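Local coordinates for protein catalase (PDB 4QOQ) that breaks down hydrogen peroxide to water and oxygen as a haem catalase, at residues S96-P101 / L108-G113; N131-F136 / L178-S183; R163-M168 / A446-V451. All coordinates share one frame; numbering follows the deposited sequence.

Contact 1 (S96-P101 / L108-G113); sequences STVIHP and LRDPRG. With JZ3 (Guaiacol), chain G.
Asp110 reaches into the bend at Val98 and Ile99, and here the contact is packed most tightly. Its OD2 receives two backbone N-H groups from the same face of the carboxylate: Ile99 N, 2.9 Å from Asp110 OD2, comes on the syn side in a nearly straight bond (167°), while Val98 N, 3.0 Å from the same oxygen, stands above the carboxylate plane. A water held by His100 N gives OD2 a third bond, and together these restrain the carboxylate's rotation. Asp110 OD1 accepts from guaiacol OAB at 2.8 Å. Beside it, Val98 CG2 presses within 3.3 Å of Pro111 O, a buried oxygen with no hydrogen-bonding partner.

Both segments belong to the long loop of a hairpin in the catalase beta barrel, closed by the antiparallel hydrogen-bonded pair Ser96 and Gly113, with Gly113 N 2.8 Å from Ser96 O. Ser96 OG is hydrogen-bonded to His57 ND1, and Val98 and Asp110 probably line the main channel, as in related haem catalases.

Away from Asp110 the fit slackens. Thr97 CG2 lies over one face of the Arg112 guanidinium, 3.9 Å from Arg112 NE; that group is oriented by bonds from NH1 and NH2 to Leu108 O and from NH1 to Asp110 O. Partly exposed Leu108 sets CD1 obliquely against the His100 ring, and Phe240 of a neighbouring subunit packs on both residues.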
loop_
_atom_site.group_PDB
_atom_site.type_symbol
_atom_site.label_atom_id
_atom_site.label_comp_id
_atom_site.label_asym_id
_atom_site.label_seq_id
_atom_site.Cartn_x
_atom_site.Cartn_y
_atom_site.Cartn_z
ATOM N N SER A 96 -25.945 -0.137 -6.063
ATOM C CA SER A 96 -24.983 -1.173 -6.543
ATOM C C SER A 96 -25.674 -2.540 -6.739
ATOM O O SER A 96 -26.734 -2.782 -6.231
ATOM C CB SER A 96 -23.832 -1.290 -5.544
ATOM O OG SER A 96 -24.351 -1.493 -4.228
ATOM N N THR A 97 -24.985 -3.419 -7.471
ATOM C CA THR A 97 -25.182 -4.832 -7.374
ATOM C C THR A 97 -24.312 -5.373 -6.275
ATOM O O THR A 97 -23.770 -4.575 -5.485
ATOM C CB THR A 97 -24.929 -5.512 -8.745
ATOM O OG1 THR A 97 -23.582 -5.329 -9.143
ATOM C CG2 THR A 97 -25.862 -4.913 -9.852
ATOM N N VAL A 98 -24.131 -6.688 -6.188
ATOM C CA VAL A 98 -23.383 -7.238 -5.075
ATOM C C VAL A 98 -22.136 -8.073 -5.434
ATOM O O VAL A 98 -21.043 -7.816 -4.927
ATOM C CB VAL A 98 -24.285 -8.088 -4.142
ATOM C CG1 VAL A 98 -23.453 -8.653 -2.993
ATOM C CG2 VAL A 98 -25.421 -7.262 -3.570
ATOM N N ILE A 99 -22.313 -9.106 -6.213
ATOM C CA ILE A 99 -21.337 -10.154 -6.260
ATOM C C ILE A 99 -20.248 -9.899 -7.333
ATOM O O ILE A 99 -19.075 -10.168 -7.068
ATOM C CB ILE A 99 -22.023 -11.525 -6.460
ATOM C CG1 ILE A 99 -22.730 -11.898 -5.149
ATOM C CG2 ILE A 99 -21.077 -12.601 -6.845
ATOM C CD1 ILE A 99 -21.887 -12.130 -3.893
ATOM N N HIS A 100 -20.663 -9.497 -8.507
ATOM C CA HIS A 100 -19.662 -9.493 -9.603
ATOM C C HIS A 100 -18.860 -8.226 -9.592
ATOM O O HIS A 100 -19.205 -7.224 -8.888
ATOM C CB HIS A 100 -20.316 -9.799 -10.952
ATOM C CG HIS A 100 -20.803 -11.210 -11.062
ATOM N ND1 HIS A 100 -20.010 -12.240 -11.536
ATOM C CD2 HIS A 100 -21.953 -11.778 -10.648
ATOM C CE1 HIS A 100 -20.706 -13.366 -11.502
ATOM N NE2 HIS A 100 -21.863 -13.119 -10.942
ATOM N N PRO A 101 -17.726 -8.226 -10.336
ATOM C CA PRO A 101 -16.768 -7.074 -10.184
ATOM C C PRO A 101 -17.248 -5.780 -10.860
ATOM O O PRO A 101 -18.336 -5.737 -11.468
ATOM C CB PRO A 101 -15.509 -7.596 -10.876
ATOM C CG PRO A 101 -15.619 -9.121 -10.768
ATOM C CD PRO A 101 -17.050 -9.397 -10.967
ATOM N N LEU A 108 -27.975 -8.697 -13.812
ATOM C CA LEU A 108 -27.823 -9.926 -13.060
ATOM C C LEU A 108 -28.737 -9.982 -11.853
ATOM O O LEU A 108 -29.111 -8.947 -11.306
ATOM C CB LEU A 108 -26.371 -10.075 -12.594
ATOM C CG LEU A 108 -25.278 -9.955 -13.686
ATOM C CD1 LEU A 108 -23.902 -10.327 -13.124
ATOM C CD2 LEU A 108 -25.578 -10.906 -14.830
ATOM N N ARG A 109 -29.085 -11.174 -11.425
ATOM C CA ARG A 109 -29.833 -11.336 -10.190
ATOM C C ARG A 109 -28.924 -11.049 -8.958
ATOM O O ARG A 109 -27.824 -11.557 -8.893
ATOM C CB ARG A 109 -30.374 -12.764 -10.110
ATOM C CG ARG A 109 -31.234 -13.063 -8.883
ATOM C CD ARG A 109 -31.929 -14.430 -8.870
ATOM N NE ARG A 109 -32.641 -14.641 -10.148
ATOM C CZ ARG A 109 -33.791 -14.067 -10.497
ATOM N NH1 ARG A 109 -34.533 -13.371 -9.650
ATOM N NH2 ARG A 109 -34.262 -14.285 -11.693
ATOM N N ASP A 110 -29.417 -10.268 -7.986
ATOM C CA ASP A 110 -28.641 -9.878 -6.818
ATOM C C ASP A 110 -29.549 -8.973 -6.027
ATOM O O ASP A 110 -30.321 -8.225 -6.614
ATOM C CB ASP A 110 -27.369 -9.045 -7.253
ATOM C CG ASP A 110 -26.017 -9.727 -6.959
ATOM O OD1 ASP A 110 -25.964 -10.794 -6.277
ATOM O OD2 ASP A 110 -24.939 -9.210 -7.492
ATOM N N PRO A 111 -29.306 -8.888 -4.708
ATOM C CA PRO A 111 -29.771 -7.672 -4.007
ATOM C C PRO A 111 -29.132 -6.460 -4.657
ATOM O O PRO A 111 -28.104 -6.594 -5.337
ATOM C CB PRO A 111 -29.309 -7.881 -2.557
ATOM C CG PRO A 111 -29.039 -9.351 -2.476
ATOM C CD PRO A 111 -28.525 -9.749 -3.804
ATOM N N ARG A 112 -29.729 -5.291 -4.446
ATOM C CA ARG A 112 -29.130 -4.057 -4.869
ATOM C C ARG A 112 -28.827 -3.288 -3.586
ATOM O O ARG A 112 -29.685 -3.158 -2.693
ATOM C CB ARG A 112 -30.088 -3.252 -5.746
ATOM C CG ARG A 112 -29.811 -3.367 -7.254
ATOM C CD ARG A 112 -29.857 -4.778 -7.753
ATOM N NE ARG A 112 -29.713 -4.885 -9.201
ATOM C CZ ARG A 112 -29.616 -6.058 -9.832
ATOM N NH1 ARG A 112 -29.659 -7.217 -9.155
ATOM N NH2 ARG A 112 -29.418 -6.095 -11.132
ATOM N N GLY A 113 -27.660 -2.703 -3.564
ATOM C CA GLY A 113 -27.267 -1.786 -2.512
ATOM C C GLY A 113 -27.954 -0.481 -2.658
ATOM O O GLY A 113 -28.217 -0.020 -3.776
HETATM C CAA JZ3 G . -26.303 -12.795 -4.017
HETATM O OAG JZ3 G . -27.025 -12.879 -5.247
HETATM C CAI JZ3 G . -27.167 -13.942 -6.123
HETATM C CAF JZ3 G . -28.160 -14.901 -5.909
HETATM C CAD JZ3 G . -28.371 -15.969 -6.764
HETATM C CAC JZ3 G . -27.585 -16.107 -7.898
HETATM C CAE JZ3 G . -26.581 -15.183 -8.183
HETATM C CAH JZ3 G . -26.316 -14.086 -7.340
HETATM O OAB JZ3 G . -25.307 -13.190 -7.650
HETATM O O HOH W 1 -23.306 -9.093 -9.540
#

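Contact 2 (N131-F136 / L178-S183); sequences NLPIFF and LTWLFS. With HEM (protoporphyrin IX containing Fe), chain E; JZ3 (Guaiacol), chain G.
Pro133 sets its CG-CD edge over one face of the Trp180 indole where the loop following barrel strand 123-130 of the catalase fold meets the C-terminal end of helix 175-181. It is a CH-pi contact: Pro133 CD stands 3.7 Å from the centroid of the Trp180 six-membered ring, only 12° off the ring normal. Ile134 crosses the indole at about a right angle, with Ile134 CD1 3.6 Å from Trp180 CD1 at the pyrrole end. Leu132, by contrast, runs past Trp180 in the opposite direction; its other branch meets the following residue, Leu132 CD1 lying 4.1 Å from Leu181 CD1.

No hydrogen bond joins the two segments; the contact is apolar and CH-pi packing. Phe136 is met at its ring edge by the leucine methyls, Leu178 CD2 and Leu181 CD2. With CG anti to its backbone N (chi1 -176°), Leu181 touches both this edge and the bound guaiacol through CD2. Phe135 turns the other way: one face carries the haem methyl CMC, 3.7 Å from Phe135 CD1, and the opposite face has Phe136 CD1 over its centre. Guaiacol comes obliquely to the neighbouring ring, its methyl carbon CAA 3.8 Å from Phe136 CZ.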
loop_
_atom_site.group_PDB
_atom_site.type_symbol
_atom_site.label_atom_id
_atom_site.label_comp_id
_atom_site.label_asym_id
_atom_site.label_seq_id
_atom_site.Cartn_x
_atom_site.Cartn_y
_atom_site.Cartn_z
ATOM N N ASN A 131 -32.063 -3.065 -1.352
ATOM C CA ASN A 131 -33.484 -3.042 -1.723
ATOM C C ASN A 131 -34.328 -4.044 -0.941
ATOM O O ASN A 131 -35.367 -3.683 -0.385
ATOM C CB ASN A 131 -33.656 -3.171 -3.271
ATOM C CG ASN A 131 -33.171 -4.490 -3.841
ATOM O OD1 ASN A 131 -32.262 -5.151 -3.272
ATOM N ND2 ASN A 131 -33.878 -4.972 -4.854
ATOM N N LEU A 132 -33.881 -5.301 -0.864
ATOM C CA LEU A 132 -34.642 -6.344 -0.188
ATOM C C LEU A 132 -34.500 -6.151 1.347
ATOM O O LEU A 132 -33.477 -5.715 1.845
ATOM C CB LEU A 132 -34.114 -7.734 -0.538
ATOM C CG LEU A 132 -34.067 -8.012 -2.070
ATOM C CD1 LEU A 132 -33.557 -9.396 -2.362
ATOM C CD2 LEU A 132 -35.423 -7.826 -2.723
ATOM N N PRO A 133 -35.559 -6.474 2.119
ATOM C CA PRO A 133 -35.582 -6.022 3.504
ATOM C C PRO A 133 -35.028 -7.012 4.548
ATOM O O PRO A 133 -35.036 -6.703 5.762
ATOM C CB PRO A 133 -37.119 -5.785 3.774
ATOM C CG PRO A 133 -37.721 -6.840 2.932
ATOM C CD PRO A 133 -36.876 -6.891 1.656
ATOM N N ILE A 134 -34.500 -8.147 4.087
ATOM C CA ILE A 134 -33.938 -9.145 4.981
ATOM C C ILE A 134 -32.583 -9.574 4.423
ATOM O O ILE A 134 -32.171 -9.115 3.381
ATOM C CB ILE A 134 -34.876 -10.321 5.134
ATOM C CG1 ILE A 134 -35.328 -10.831 3.751
ATOM C CG2 ILE A 134 -36.105 -9.954 5.947
ATOM C CD1 ILE A 134 -35.930 -12.194 3.801
ATOM N N PHE A 135 -31.951 -10.517 5.095
ATOM C CA PHE A 135 -30.715 -11.081 4.598
ATOM C C PHE A 135 -30.669 -12.605 4.689
ATOM O O PHE A 135 -31.542 -13.210 5.333
ATOM C CB PHE A 135 -29.501 -10.434 5.376
ATOM C CG PHE A 135 -28.252 -10.265 4.530
ATOM C CD1 PHE A 135 -28.273 -9.446 3.436
ATOM C CD2 PHE A 135 -27.094 -10.908 4.861
ATOM C CE1 PHE A 135 -27.133 -9.285 2.626
ATOM C CE2 PHE A 135 -25.945 -10.742 4.096
ATOM C CZ PHE A 135 -25.978 -9.931 2.996
ATOM N N PHE A 136 -29.653 -13.175 4.050
ATOM C CA PHE A 136 -29.455 -14.608 3.922
ATOM C C PHE A 136 -29.047 -15.251 5.269
ATOM O O PHE A 136 -29.267 -16.412 5.498
ATOM C CB PHE A 136 -28.278 -14.931 2.987
ATOM C CG PHE A 136 -28.372 -14.354 1.603
ATOM C CD1 PHE A 136 -27.865 -13.081 1.314
ATOM C CD2 PHE A 136 -28.949 -15.077 0.590
ATOM C CE1 PHE A 136 -27.931 -12.553 0.037
ATOM C CE2 PHE A 136 -29.010 -14.559 -0.714
ATOM C CZ PHE A 136 -28.507 -13.295 -0.983
ATOM N N LEU A 178 -34.129 -16.084 0.078
ATOM C CA LEU A 178 -34.130 -16.684 -1.256
ATOM C C LEU A 178 -35.545 -16.604 -1.853
ATOM O O LEU A 178 -35.707 -16.433 -3.055
ATOM C CB LEU A 178 -33.589 -18.106 -1.209
ATOM C CG LEU A 178 -32.133 -18.255 -0.734
ATOM C CD1 LEU A 178 -31.861 -19.707 -0.411
ATOM C CD2 LEU A 178 -31.193 -17.756 -1.815
ATOM N N THR A 179 -36.575 -16.628 -1.002
ATOM C CA THR A 179 -38.003 -16.497 -1.450
ATOM C C THR A 179 -38.300 -15.089 -1.995
ATOM O O THR A 179 -39.119 -14.934 -2.886
ATOM C CB THR A 179 -38.929 -16.878 -0.302
ATOM O OG1 THR A 179 -38.569 -18.212 0.069
ATOM C CG2 THR A 179 -40.378 -16.807 -0.683
ATOM N N TRP A 180 -37.530 -14.090 -1.548
ATOM C CA TRP A 180 -37.543 -12.769 -2.185
ATOM C C TRP A 180 -36.620 -12.619 -3.374
ATOM O O TRP A 180 -37.026 -12.109 -4.414
ATOM C CB TRP A 180 -37.122 -11.680 -1.173
ATOM C CG TRP A 180 -38.053 -11.321 -0.099
ATOM C CD1 TRP A 180 -38.264 -12.011 1.023
ATOM C CD2 TRP A 180 -38.780 -10.086 0.028
ATOM N NE1 TRP A 180 -39.065 -11.322 1.840
ATOM C CE2 TRP A 180 -39.441 -10.142 1.244
ATOM C CE3 TRP A 180 -38.920 -8.946 -0.769
ATOM C CZ2 TRP A 180 -40.273 -9.123 1.701
ATOM C CZ3 TRP A 180 -39.727 -7.948 -0.334
ATOM C CH2 TRP A 180 -40.411 -8.032 0.894
ATOM N N LEU A 181 -35.389 -13.100 -3.257
ATOM C CA LEU A 181 -34.383 -12.931 -4.298
ATOM C C LEU A 181 -34.692 -13.698 -5.591
ATOM O O LEU A 181 -34.331 -13.232 -6.686
ATOM C CB LEU A 181 -33.024 -13.427 -3.799
ATOM C CG LEU A 181 -31.808 -13.255 -4.721
ATOM C CD1 LEU A 181 -31.558 -11.789 -4.964
ATOM C CD2 LEU A 181 -30.594 -13.898 -4.021
ATOM N N PHE A 182 -35.384 -14.824 -5.489
ATOM C CA PHE A 182 -35.816 -15.500 -6.674
ATOM C C PHE A 182 -37.217 -15.162 -7.173
ATOM O O PHE A 182 -37.643 -15.730 -8.227
ATOM C CB PHE A 182 -35.578 -17.029 -6.527
ATOM C CG PHE A 182 -34.142 -17.389 -6.689
ATOM C CD1 PHE A 182 -33.614 -17.634 -7.922
ATOM C CD2 PHE A 182 -33.300 -17.373 -5.591
ATOM C CE1 PHE A 182 -32.292 -17.943 -8.081
ATOM C CE2 PHE A 182 -31.971 -17.655 -5.739
ATOM C CZ PHE A 182 -31.439 -17.913 -6.980
ATOM N N SER A 183 -37.867 -14.194 -6.547
ATOM C CA SER A 183 -38.963 -13.452 -7.240
ATOM C C SER A 183 -38.353 -12.624 -8.304
ATOM O O SER A 183 -37.094 -12.551 -8.435
ATOM C CB SER A 183 -39.778 -12.589 -6.290
ATOM O OG SER A 183 -39.135 -11.371 -5.974
HETATM C CHA HEM E . -20.466 -3.096 0.770
HETATM C CHB HEM E . -19.318 -6.147 4.382
HETATM C CHC HEM E . -24.107 -7.232 4.884
HETATM C CHD HEM E . -25.168 -3.498 1.984
HETATM C C1A HEM E . -19.753 -3.868 1.673
HETATM C C2A HEM E . -18.332 -3.828 1.839
HETATM C C3A HEM E . -18.027 -4.678 2.869
HETATM C C4A HEM E . -19.239 -5.223 3.340
HETATM C CMA HEM E . -16.688 -5.030 3.514
HETATM C CAA HEM E . -17.409 -2.955 1.021
HETATM C CBA HEM E . -17.489 -1.500 1.544
HETATM C CGA HEM E . -16.477 -0.511 0.983
HETATM O O1A HEM E . -16.640 0.734 1.133
HETATM O O2A HEM E . -15.431 -0.923 0.458
HETATM C C1B HEM E . -20.549 -6.697 4.806
HETATM C C2B HEM E . -20.654 -7.670 5.879
HETATM C C3B HEM E . -21.959 -7.997 6.014
HETATM C C4B HEM E . -22.705 -7.179 5.021
HETATM C CMB HEM E . -19.534 -8.265 6.695
HETATM C CAB HEM E . -22.562 -8.920 7.009
HETATM C CBB HEM E . -21.960 -9.121 8.208
HETATM C C1C HEM E . -24.809 -6.281 4.165
HETATM C C2C HEM E . -26.129 -5.912 4.429
HETATM C C3C HEM E . -26.424 -4.842 3.621
HETATM C C4C HEM E . -25.282 -4.545 2.863
HETATM C CMC HEM E . -27.075 -6.563 5.434
HETATM C CAC HEM E . -27.663 -4.076 3.616
HETATM C CBC HEM E . -28.397 -4.136 4.700
HETATM C C1D HEM E . -23.964 -3.128 1.428
HETATM C C2D HEM E . -23.902 -2.028 0.472
HETATM C C3D HEM E . -22.599 -1.925 0.125
HETATM C C4D HEM E . -21.863 -2.973 0.874
HETATM C CMD HEM E . -25.097 -1.202 -0.021
HETATM C CAD HEM E . -22.070 -0.915 -0.881
HETATM C CBD HEM E . -21.882 0.502 -0.258
HETATM C CGD HEM E . -21.268 1.456 -1.280
HETATM O O1D HEM E . -22.056 1.993 -2.108
HETATM O O2D HEM E . -20.015 1.678 -1.300
HETATM N NA HEM E . -20.302 -4.739 2.619
HETATM N NB HEM E . -21.812 -6.421 4.376
HETATM N NC HEM E . -24.320 -5.402 3.296
HETATM N ND HEM E . -22.731 -3.661 1.658
HETATM FE FE HEM E . -22.306 -5.000 2.921
HETATM C CAA JZ3 G . -26.303 -12.795 -4.017
HETATM O OAG JZ3 G . -27.025 -12.879 -5.247
HETATM C CAI JZ3 G . -27.167 -13.942 -6.123
HETATM C CAF JZ3 G . -28.160 -14.901 -5.909
HETATM C CAD JZ3 G . -28.371 -15.969 -6.764
HETATM C CAC JZ3 G . -27.585 -16.107 -7.898
HETATM C CAE JZ3 G . -26.581 -15.183 -8.183
HETATM C CAH JZ3 G . -26.316 -14.086 -7.340
HETATM O OAB JZ3 G . -25.307 -13.190 -7.650
#

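Contact 3 (R163-M168 / A446-V451); sequences RYWDFM and ADLKGV. With JZ3 (Guaiacol), chain G.
The C-terminal helical region of the catalase docks here on helix 161-169, where Tyr164 and Trp165 share one carboxylate oxygen on helix 434-448. Asp447 OD2 accepts from both: Tyr164 OH comes to its syn lone pair at 2.6 Å from OD2, and Trp165 NE1 to the anti lone pair at 2.8 Å. The indole bond is fairly straight (156° at the hydrogen), and OD2 sits near the plane of the ring, at its edge. The two rings are turned differently against the acid, the tyrosine plane inclined fairly gently to the carboxylate and the indole standing much more steeply, 64° from it. Two donors on opposite lone pairs of one oxygen restrain the carboxylate's rotation, and would probably stabilise its negative charge.

Tyr164 has its CG between the backbone N and the carbonyl carbon (chi1 61°), which directs the ring so that OH reaches Asp447; the ring also lies obliquely to the bound guaiacol. Trp165 meets the next helix residue face on. Leu448 crosses the indole at about a right angle and drops CD2 onto the middle of the ring system, 3.5 Å from the centroid of the Trp165 five-membered ring, a CH-pi contact.

A type I turn from Leu448 to Val451 then brings the chain back toward helix 161-169, with Val451 N bonded to Leu448 O at 3.1 Å. Beyond it, Thr455 and Phe463 of helix 453-466 add to the packing round the indole. Another side of helix 161-169 faces a neighbouring subunit, whose Tyr384 bonds to Asp166. At the looser margin, Val451 CG1 touches the indole obliquely, 4.1 Å from Trp165 CD1.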
loop_
_atom_site.group_PDB
_atom_site.type_symbol
_atom_site.label_atom_id
_atom_site.label_comp_id
_atom_site.label_asym_id
_atom_site.label_seq_id
_atom_site.Cartn_x
_atom_site.Cartn_y
_atom_site.Cartn_z
ATOM N N ARG A 163 -22.187 -24.227 -5.952
ATOM C CA ARG A 163 -21.495 -23.745 -4.753
ATOM C C ARG A 163 -22.356 -22.967 -3.772
ATOM O O ARG A 163 -22.406 -23.269 -2.590
ATOM C CB ARG A 163 -20.319 -22.937 -5.224
ATOM C CG ARG A 163 -19.310 -23.768 -6.061
ATOM C CD ARG A 163 -18.182 -22.951 -6.638
ATOM N NE ARG A 163 -17.181 -22.655 -5.658
ATOM C CZ ARG A 163 -17.149 -21.563 -4.927
ATOM N NH1 ARG A 163 -16.275 -21.482 -3.973
ATOM N NH2 ARG A 163 -17.944 -20.531 -5.166
ATOM N N TYR A 164 -23.087 -21.987 -4.266
ATOM C CA TYR A 164 -23.851 -21.242 -3.383
ATOM C C TYR A 164 -25.033 -21.996 -2.895
ATOM O O TYR A 164 -25.449 -21.770 -1.717
ATOM C CB TYR A 164 -24.176 -19.854 -3.916
ATOM C CG TYR A 164 -24.967 -19.673 -5.209
ATOM C CD1 TYR A 164 -26.320 -19.790 -5.233
ATOM C CD2 TYR A 164 -24.343 -19.208 -6.346
ATOM C CE1 TYR A 164 -27.054 -19.578 -6.388
ATOM C CE2 TYR A 164 -25.055 -18.995 -7.489
ATOM C CZ TYR A 164 -26.423 -19.150 -7.493
ATOM O OH TYR A 164 -27.135 -18.914 -8.636
ATOM N N TRP A 165 -25.664 -22.844 -3.732
ATOM C CA TRP A 165 -26.760 -23.599 -3.148
ATOM C C TRP A 165 -26.256 -24.590 -2.087
ATOM O O TRP A 165 -27.005 -24.886 -1.137
ATOM C CB TRP A 165 -27.574 -24.326 -4.206
ATOM C CG TRP A 165 -28.515 -23.388 -4.922
ATOM C CD1 TRP A 165 -28.363 -22.838 -6.165
ATOM C CD2 TRP A 165 -29.702 -22.906 -4.409
ATOM N NE1 TRP A 165 -29.445 -22.041 -6.471
ATOM C CE2 TRP A 165 -30.280 -22.071 -5.376
ATOM C CE3 TRP A 165 -30.394 -23.122 -3.183
ATOM C CZ2 TRP A 165 -31.486 -21.393 -5.159
ATOM C CZ3 TRP A 165 -31.644 -22.477 -2.995
ATOM C CH2 TRP A 165 -32.165 -21.636 -4.004
ATOM N N ASP A 166 -25.016 -25.081 -2.193
ATOM C CA ASP A 166 -24.431 -25.920 -1.117
ATOM C C ASP A 166 -24.464 -25.164 0.204
ATOM O O ASP A 166 -25.045 -25.619 1.242
ATOM C CB ASP A 166 -23.041 -26.337 -1.498
ATOM C CG ASP A 166 -22.407 -27.361 -0.526
ATOM O OD1 ASP A 166 -23.131 -28.126 0.137
ATOM O OD2 ASP A 166 -21.151 -27.448 -0.474
ATOM N N PHE A 167 -23.917 -23.971 0.193
ATOM C CA PHE A 167 -23.896 -23.140 1.374
ATOM C C PHE A 167 -25.311 -22.818 1.857
ATOM O O PHE A 167 -25.623 -22.978 3.040
ATOM C CB PHE A 167 -23.114 -21.849 1.103
ATOM C CG PHE A 167 -23.136 -20.890 2.261
ATOM C CD1 PHE A 167 -22.200 -21.019 3.321
ATOM C CD2 PHE A 167 -24.111 -19.932 2.358
ATOM C CE1 PHE A 167 -22.253 -20.144 4.379
ATOM C CE2 PHE A 167 -24.208 -19.097 3.453
ATOM C CZ PHE A 167 -23.287 -19.218 4.491
ATOM N N MET A 168 -26.151 -22.323 0.966
ATOM C CA MET A 168 -27.494 -21.853 1.389
ATOM C C MET A 168 -28.323 -22.962 1.966
ATOM O O MET A 168 -29.027 -22.722 2.955
ATOM C CB MET A 168 -28.251 -21.170 0.272
ATOM C CG MET A 168 -27.581 -19.924 -0.237
ATOM S SD MET A 168 -27.531 -18.551 0.922
ATOM C CE MET A 168 -26.430 -17.453 -0.041
ATOM N N ALA A 446 -34.526 -22.788 -12.858
ATOM C CA ALA A 446 -33.446 -22.497 -13.764
ATOM C C ALA A 446 -32.091 -22.493 -13.006
ATOM O O ALA A 446 -31.065 -22.835 -13.565
ATOM C CB ALA A 446 -33.616 -21.146 -14.471
ATOM N N ASP A 447 -32.141 -22.119 -11.747
ATOM C CA ASP A 447 -30.942 -22.004 -10.955
ATOM C C ASP A 447 -30.513 -23.334 -10.380
ATOM O O ASP A 447 -29.318 -23.550 -10.122
ATOM C CB ASP A 447 -31.150 -20.983 -9.801
ATOM C CG ASP A 447 -29.946 -20.100 -9.600
ATOM O OD1 ASP A 447 -29.595 -19.353 -10.554
ATOM O OD2 ASP A 447 -29.359 -20.177 -8.533
ATOM N N LEU A 448 -31.498 -24.175 -10.036
ATOM C CA LEU A 448 -31.233 -25.409 -9.321
ATOM C C LEU A 448 -31.030 -26.623 -10.208
ATOM O O LEU A 448 -30.559 -27.666 -9.765
ATOM C CB LEU A 448 -32.389 -25.685 -8.379
ATOM C CG LEU A 448 -32.300 -24.888 -7.065
ATOM C CD1 LEU A 448 -33.634 -24.890 -6.357
ATOM C CD2 LEU A 448 -31.255 -25.479 -6.128
ATOM N N LYS A 449 -31.391 -26.502 -11.468
ATOM C CA LYS A 449 -31.530 -27.738 -12.279
ATOM C C LYS A 449 -30.206 -28.449 -12.482
ATOM O O LYS A 449 -30.202 -29.657 -12.660
ATOM C CB LYS A 449 -32.235 -27.429 -13.557
ATOM C CG LYS A 449 -31.465 -26.540 -14.509
ATOM C CD LYS A 449 -32.347 -26.221 -15.726
ATOM C CE LYS A 449 -31.504 -25.730 -16.890
ATOM N NZ LYS A 449 -30.963 -24.376 -16.612
ATOM N N GLY A 450 -29.085 -27.712 -12.431
ATOM C CA GLY A 450 -27.762 -28.309 -12.593
ATOM C C GLY A 450 -26.997 -28.632 -11.343
ATOM O O GLY A 450 -25.858 -29.071 -11.448
ATOM N N VAL A 451 -27.601 -28.457 -10.150
ATOM C CA VAL A 451 -26.838 -28.664 -8.918
ATOM C C VAL A 451 -26.839 -30.125 -8.520
ATOM O O VAL A 451 -27.704 -30.887 -8.954
ATOM C CB VAL A 451 -27.204 -27.685 -7.773
ATOM C CG1 VAL A 451 -27.346 -26.235 -8.299
ATOM C CG2 VAL A 451 -28.373 -28.136 -6.993
HETATM C CAA JZ3 G . -26.303 -12.795 -4.017
HETATM O OAG JZ3 G . -27.025 -12.879 -5.247
HETATM C CAI JZ3 G . -27.167 -13.942 -6.123
HETATM C CAF JZ3 G . -28.160 -14.901 -5.909
HETATM C CAD JZ3 G . -28.371 -15.969 -6.764
HETATM C CAC JZ3 G . -27.585 -16.107 -7.898
HETATM C CAE JZ3 G . -26.581 -15.183 -8.183
HETATM C CAH JZ3 G . -26.316 -14.086 -7.340
HETATM O OAB JZ3 G . -25.307 -13.190 -7.650
#

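Overall arrangement
From the N terminus, contact 1 comes first and closes a short loop between barrel strands 88-96 and 113-120. After strand 123-130 the chain opens contact 2, then runs through helix 161-169, the first half of contact 3, before helix 175-181 completes contact 2. The second half of contact 3 comes 278 residues after its first, on helix 434-448, so contacts 2 and 3 cross while contact 1 precedes both. Contacts 1 and 2 join directly, Arg112 O probably bonding to Asn131 N. Contacts 2 and 3 pack through Phe182 and Trp165. All three touch the same guaiacol, which lies where the barrel loop, helices 161-169 and 175-181 and the C-terminal helical region meet.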